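Local coordinates for DMATS type aromatic prenyltransferase (Micromonospora olivasterospora, PDB 6ZRY), which probably transfers a dimethylallyl group to the indole ring of tryptophan, as a 6-dimethylallyl tryptophan synthase of the ABBA-barrel prenyltransferases, at residues W50-S55 with L78-G83; A94-L99 with F129-S134. All coordinates share one frame; numbering follows the deposited sequence.

Interaction 1: residues W50-S55 with L78-G83; sequences WPSGVS and LGETLG. With TRP (tryptophan), chain C.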
loop_
_atom_site.group_PDB
_atom_site.type_symbol
_atom_site.label_atom_id
_atom_site.label_comp_id
_atom_site.label_asym_id
_atom_site.label_seq_id
_atom_site.Cartn_x
_atom_site.Cartn_y
_atom_site.Cartn_z
ATOM N N TRP A 50 16.393 1.682 -10.855
ATOM C CA TRP A 50 15.573 2.923 -10.889
ATOM C C TRP A 50 15.201 3.252 -9.449
ATOM O O TRP A 50 14.993 2.319 -8.675
ATOM C CB TRP A 50 14.319 2.673 -11.739
ATOM C CG TRP A 50 13.270 3.722 -11.597
ATOM C CD1 TRP A 50 12.109 3.668 -10.877
ATOM C CD2 TRP A 50 13.308 5.006 -12.203
ATOM N NE1 TRP A 50 11.425 4.841 -11.002
ATOM C CE2 TRP A 50 12.146 5.685 -11.801
ATOM C CE3 TRP A 50 14.226 5.639 -13.042
ATOM C CZ2 TRP A 50 11.869 6.979 -12.221
ATOM C CZ3 TRP A 50 13.953 6.916 -13.458
ATOM C CH2 TRP A 50 12.793 7.580 -13.042
ATOM N N PRO A 51 15.169 4.534 -9.021
ATOM C CA PRO A 51 14.798 4.853 -7.636
ATOM C C PRO A 51 13.286 4.745 -7.367
ATOM O O PRO A 51 12.643 5.776 -7.102
ATOM C CB PRO A 51 15.337 6.275 -7.414
ATOM C CG PRO A 51 15.498 6.858 -8.820
ATOM C CD PRO A 51 15.676 5.701 -9.761
ATOM N N SER A 52 12.772 3.501 -7.335
ATOM C CA SER A 52 11.338 3.187 -7.123
ATOM C C SER A 52 10.862 3.777 -5.792
ATOM O O SER A 52 11.569 3.657 -4.794
ATOM C CB SER A 52 11.114 1.709 -7.191
ATOM O OG SER A 52 9.811 1.341 -6.786
ATOM N N GLY A 53 9.692 4.408 -5.780
ATOM C CA GLY A 53 9.110 4.906 -4.535
ATOM C C GLY A 53 8.432 3.827 -3.704
ATOM O O GLY A 53 7.978 4.174 -2.600
ATOM N N VAL A 54 8.379 2.567 -4.171
ATOM C CA VAL A 54 7.651 1.464 -3.470
ATOM C C VAL A 54 8.247 1.285 -2.050
ATOM O O VAL A 54 7.478 1.027 -1.115
ATOM C CB VAL A 54 7.679 0.145 -4.260
ATOM C CG1 VAL A 54 7.100 -1.031 -3.459
ATOM C CG2 VAL A 54 6.921 0.269 -5.570
ATOM N N SER A 55 9.558 1.433 -1.897
ATOM C CA SER A 55 10.269 1.221 -0.615
ATOM C C SER A 55 11.444 2.195 -0.512
ATOM O O SER A 55 11.868 2.725 -1.539
ATOM C CB SER A 55 10.726 -0.202 -0.450
ATOM O OG SER A 55 11.800 -0.503 -1.379
ATOM N N LEU A 78 2.892 -5.203 -2.858
ATOM C CA LEU A 78 2.749 -3.952 -3.623
ATOM C C LEU A 78 4.004 -3.782 -4.459
ATOM O O LEU A 78 5.093 -3.925 -3.910
ATOM C CB LEU A 78 2.565 -2.785 -2.654
ATOM C CG LEU A 78 2.408 -1.399 -3.291
ATOM C CD1 LEU A 78 1.057 -1.265 -3.972
ATOM C CD2 LEU A 78 2.560 -0.323 -2.255
ATOM N N GLY A 79 3.890 -3.448 -5.731
ATOM C CA GLY A 79 5.107 -3.093 -6.468
ATOM C C GLY A 79 4.852 -2.687 -7.884
ATOM O O GLY A 79 3.691 -2.368 -8.232
ATOM N N GLU A 80 5.929 -2.637 -8.671
ATOM C CA GLU A 80 5.870 -2.163 -10.050
ATOM C C GLU A 80 6.885 -2.946 -10.879
ATOM O O GLU A 80 7.862 -3.459 -10.324
ATOM C CB GLU A 80 6.080 -0.641 -10.138
ATOM C CG GLU A 80 7.431 -0.161 -9.661
ATOM C CD GLU A 80 7.625 1.344 -9.752
ATOM O OE1 GLU A 80 6.904 2.004 -10.538
ATOM O OE2 GLU A 80 8.492 1.859 -9.031
ATOM N N THR A 81 6.622 -2.995 -12.165
ATOM C CA THR A 81 7.493 -3.578 -13.199
ATOM C C THR A 81 8.243 -2.439 -13.868
ATOM O O THR A 81 7.602 -1.591 -14.515
ATOM C CB THR A 81 6.712 -4.370 -14.237
ATOM O OG1 THR A 81 5.683 -5.172 -13.627
ATOM C CG2 THR A 81 7.639 -5.255 -15.048
ATOM N N LEU A 82 9.561 -2.424 -13.739
ATOM C CA LEU A 82 10.367 -1.349 -14.316
ATOM C C LEU A 82 10.447 -1.560 -15.852
ATOM O O LEU A 82 10.363 -2.716 -16.299
ATOM C CB LEU A 82 11.735 -1.339 -13.648
ATOM C CG LEU A 82 11.735 -0.975 -12.155
ATOM C CD1 LEU A 82 13.159 -0.799 -11.658
ATOM C CD2 LEU A 82 10.926 0.294 -11.860
ATOM N N GLY A 83 10.522 -0.465 -16.610
ATOM C CA GLY A 83 10.637 -0.494 -18.082
ATOM C C GLY A 83 12.048 -0.837 -18.539
ATOM O O GLY A 83 12.967 -0.947 -17.667
HETATM N N TRP C . 7.231 3.659 0.372
HETATM C CA TRP C . 6.171 4.682 0.066
HETATM C C TRP C . 5.853 5.482 1.331
HETATM O O TRP C . 5.182 6.527 1.241
HETATM C CB TRP C . 4.910 4.025 -0.526
HETATM C CG TRP C . 4.213 3.063 0.384
HETATM C CD1 TRP C . 4.517 1.743 0.583
HETATM C CD2 TRP C . 3.072 3.340 1.219
HETATM N NE1 TRP C . 3.648 1.189 1.489
HETATM C CE2 TRP C . 2.744 2.137 1.887
HETATM C CE3 TRP C . 2.287 4.478 1.456
HETATM C CZ2 TRP C . 1.683 2.050 2.791
HETATM C CZ3 TRP C . 1.238 4.388 2.346
HETATM C CH2 TRP C . 0.938 3.189 2.997
HETATM O OXT TRP C . 6.268 5.101 2.448
HETATM O O HOH W 1 8.021 4.369 -8.190
#

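Interaction 2: residues A94-L99 with F129-S134; sequences ATRGFL and FAMWCS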
loop_
_atom_site.group_PDB
_atom_site.type_symbol
_atom_site.label_atom_id
_atom_site.label_comp_id
_atom_site.label_asym_id
_atom_site.label_seq_id
_atom_site.Cartn_x
_atom_site.Cartn_y
_atom_site.Cartn_z
ATOM N N ALA A 94 5.210 -1.253 -18.755
ATOM C CA ALA A 94 5.616 -2.595 -18.272
ATOM C C ALA A 94 4.619 -3.079 -17.195
ATOM O O ALA A 94 4.221 -4.269 -17.215
ATOM C CB ALA A 94 7.056 -2.562 -17.768
ATOM N N THR A 95 4.220 -2.204 -16.267
ATOM C CA THR A 95 3.320 -2.606 -15.178
ATOM C C THR A 95 1.948 -2.931 -15.771
ATOM O O THR A 95 1.373 -3.977 -15.422
ATOM C CB THR A 95 3.316 -1.547 -14.069
ATOM O OG1 THR A 95 4.653 -1.386 -13.588
ATOM C CG2 THR A 95 2.398 -1.923 -12.947
ATOM N N ARG A 96 1.429 -2.072 -16.643
ATOM C CA ARG A 96 0.109 -2.305 -17.257
ATOM C C ARG A 96 0.182 -3.574 -18.119
ATOM O O ARG A 96 -0.755 -4.381 -18.040
ATOM C CB ARG A 96 -0.354 -1.092 -18.058
ATOM C CG ARG A 96 -1.830 -1.153 -18.402
ATOM C CD ARG A 96 -2.220 -0.176 -19.489
ATOM N NE ARG A 96 -3.281 -0.761 -20.279
ATOM C CZ ARG A 96 -3.745 -0.256 -21.408
ATOM N NH1 ARG A 96 -4.724 -0.870 -22.044
ATOM N NH2 ARG A 96 -3.232 0.861 -21.899
ATOM N N GLY A 97 1.284 -3.760 -18.864
ATOM C CA GLY A 97 1.540 -4.979 -19.644
ATOM C C GLY A 97 1.393 -6.230 -18.793
ATOM O O GLY A 97 0.670 -7.135 -19.183
ATOM N N PHE A 98 2.006 -6.245 -17.615
ATOM C CA PHE A 98 1.899 -7.372 -16.665
ATOM C C PHE A 98 0.443 -7.585 -16.246
ATOM O O PHE A 98 -0.040 -8.710 -16.274
ATOM C CB PHE A 98 2.791 -7.132 -15.447
ATOM C CG PHE A 98 2.525 -8.063 -14.318
ATOM C CD1 PHE A 98 2.844 -9.402 -14.418
ATOM C CD2 PHE A 98 1.934 -7.606 -13.143
ATOM C CE1 PHE A 98 2.570 -10.267 -13.384
ATOM C CE2 PHE A 98 1.696 -8.478 -12.100
ATOM C CZ PHE A 98 2.009 -9.800 -12.219
ATOM N N LEU A 99 -0.213 -6.522 -15.776
ATOM C CA LEU A 99 -1.596 -6.604 -15.287
ATOM C C LEU A 99 -2.529 -7.059 -16.419
ATOM O O LEU A 99 -3.387 -7.910 -16.153
ATOM C CB LEU A 99 -2.013 -5.240 -14.711
ATOM C CG LEU A 99 -1.409 -4.922 -13.347
ATOM C CD1 LEU A 99 -1.601 -3.465 -12.995
ATOM C CD2 LEU A 99 -2.003 -5.810 -12.289
ATOM N N PHE A 129 5.606 7.660 -10.037
ATOM C CA PHE A 129 4.838 6.533 -10.639
ATOM C C PHE A 129 3.544 7.040 -11.286
ATOM O O PHE A 129 3.123 8.156 -11.009
ATOM C CB PHE A 129 4.545 5.479 -9.569
ATOM C CG PHE A 129 3.368 5.792 -8.678
ATOM C CD1 PHE A 129 3.443 6.814 -7.739
ATOM C CD2 PHE A 129 2.200 5.051 -8.761
ATOM C CE1 PHE A 129 2.367 7.104 -6.924
ATOM C CE2 PHE A 129 1.114 5.344 -7.942
ATOM C CZ PHE A 129 1.205 6.354 -7.016
ATOM N N ALA A 130 2.981 6.223 -12.165
ATOM C CA ALA A 130 1.653 6.374 -12.766
ATOM C C ALA A 130 0.766 5.213 -12.308
ATOM O O ALA A 130 -0.407 5.470 -11.968
ATOM C CB ALA A 130 1.777 6.436 -14.279
ATOM N N MET A 131 1.312 3.988 -12.213
ATOM C CA MET A 131 0.505 2.782 -11.873
ATOM C C MET A 131 1.363 1.779 -11.091
ATOM O O MET A 131 2.428 1.367 -11.601
ATOM C CB MET A 131 -0.015 2.108 -13.144
ATOM C CG MET A 131 -0.797 0.817 -12.899
ATOM S SD MET A 131 -1.247 -0.007 -14.450
ATOM C CE MET A 131 -2.528 1.096 -15.043
ATOM N N TRP A 132 0.900 1.391 -9.914
ATOM C CA TRP A 132 1.454 0.268 -9.148
ATOM C C TRP A 132 0.422 -0.853 -9.121
ATOM O O TRP A 132 -0.735 -0.624 -9.455
ATOM C CB TRP A 132 1.858 0.691 -7.733
ATOM C CG TRP A 132 3.101 1.529 -7.645
ATOM C CD1 TRP A 132 3.961 1.870 -8.643
ATOM C CD2 TRP A 132 3.578 2.190 -6.473
ATOM N NE1 TRP A 132 4.971 2.656 -8.152
ATOM C CE2 TRP A 132 4.742 2.899 -6.835
ATOM C CE3 TRP A 132 3.130 2.261 -5.152
ATOM C CZ2 TRP A 132 5.479 3.643 -5.920
ATOM C CZ3 TRP A 132 3.849 3.008 -4.246
ATOM C CH2 TRP A 132 5.008 3.701 -4.628
ATOM N N CYS A 133 0.862 -2.010 -8.706
ATOM C CA CYS A 133 0.140 -3.286 -8.666
ATOM C C CYS A 133 0.112 -3.742 -7.201
ATOM O O CYS A 133 1.167 -3.590 -6.562
ATOM C CB CYS A 133 0.948 -4.296 -9.504
ATOM S SG CYS A 133 0.284 -5.934 -9.443
ATOM N N SER A 134 -1.015 -4.258 -6.701
ATOM C CA SER A 134 -1.092 -5.047 -5.441
ATOM C C SER A 134 -1.580 -6.464 -5.781
ATOM O O SER A 134 -2.590 -6.583 -6.432
ATOM C CB SER A 134 -1.968 -4.364 -4.400
ATOM O OG SER A 134 -1.964 -5.082 -3.203
#

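Interaction 1: residues W50-S55 with L78-G83
Ser52 and Glu80 meet through a short hydrogen bond, Ser52 OG donating to Glu80 OE2 over 2.7 Å on the anti lone pair of that oxygen. The same carboxylate oxygen also receives a bond from a water molecule, which in turn accepts from Gly53 N, so Glu80 OE2 holds the loop 50-55 both directly and through solvent. Ser52 OG is used twice: with its chi1 at 171° the hydroxyl lies beside its own carbonyl carbon, where it accepts from Val54 N at 3.2 Å in a nearly straight bond (165°) and closes an ST turn. Without the hydroxyl, as with an alanine here, Val54 N is likely to lose its acceptor in the ST turn and Glu80 OE2 its direct link to the loop.

Van der Waals contacts continue the pairing toward both ends. Val54 puts CG2 3.9 Å from Gly79 CA, while its CG1 lies against the backbone carbonyl oxygen of Leu78 at 3.6 Å. Toward the other end, Leu82 lays both methyls along the Trp50 side chain, CD1 against Trp50 CB at 3.7 Å and CD2 near ring atom CD1. Further out, Trp50 packs on Pro88 and Asn91 of helix 88-106, and His58 ND1 bonds to Ser52 O.

The turn so fixed presents its carbonyls to the ligand: the amino nitrogen of the bound tryptophan donates to Gly53 O at 3.1 Å and more weakly to Val54 O. Glu62 and Arg281 also bond to this tryptophan, completing part of the substrate pocket inside the ABBA barrel.

Interaction 2: residues A94-L99 with F129-S134
Met131 lies extended against helix 94-99, its sulfur touching both Leu99 and Arg96, in the helix-on-sheet packing that builds the outer layer of the ABBA barrel. The axes of helix 94-99 and strand 131-134 are 8.3 Å apart at closest approach and cross at 37°; one face of the helix, carrying Thr95, Phe98 and Leu99, rests on Met131 and Cys133. Trp132, between them in sequence, points the other way, to the bound tryptophan.

The Met131 and Leu99 side chains run past one another from opposing ends, bringing Leu99 CD1 to 3.8 Å from Met131 SD. Met131 reaches this far because its chain is straight through chi2 and bends only at chi3 (-72°), which carries CE alongside Arg96 CG. Arg96 contributes just the aliphatic root of its side chain; in the conformer described, its far end turns from the strand and NE pairs with Asp100 in a salt bridge, though a second conformer makes this end less certain. Thr95 is split in a similar way: its methyl CG2 is 3.6 Å from Met131 O, whereas OG1 bonds to Thr81 N and Asn91 O. Val147 and Leu149 of strand 141-149 pack on Met131 as well, and Leu35 of helix 26-36 touches both Phe98 and Cys133.

Cys133 sets its sulfur against both Leu99 and Phe98. Leu99 CD2 sits 3.7 Å from Cys133 SG, and the Phe98 ring makes a sulfur-aromatic contact at its edge: Cys133 SG lies in the ring plane, 88° off the normal and 3.9 Å from Phe98 CE2.

Interactions 1 and 2 lie in series along the chain, their centres about 9 Å apart, on one side of the antiparallel barrel. Strand 71-79, whose last two residues open segment 78-83, neighbours strand 131-138 in the sheet, and helix 88-106, itself tied to 78-83, follows it in sequence. A probable backbone hydrogen bond from Gly79 N to Cys133 O (2.9 Å) joins the strands. Interaction 1 reaches the ligand at its Gly53-Val54 end and helix 88-106 at its Trp50-Leu82 end, whereas interaction 2 packs that helix on the outer face of the sheet. Trp132, on the strand of interaction 2 but facing inward, packs against Val54 and Glu80 of interaction 1.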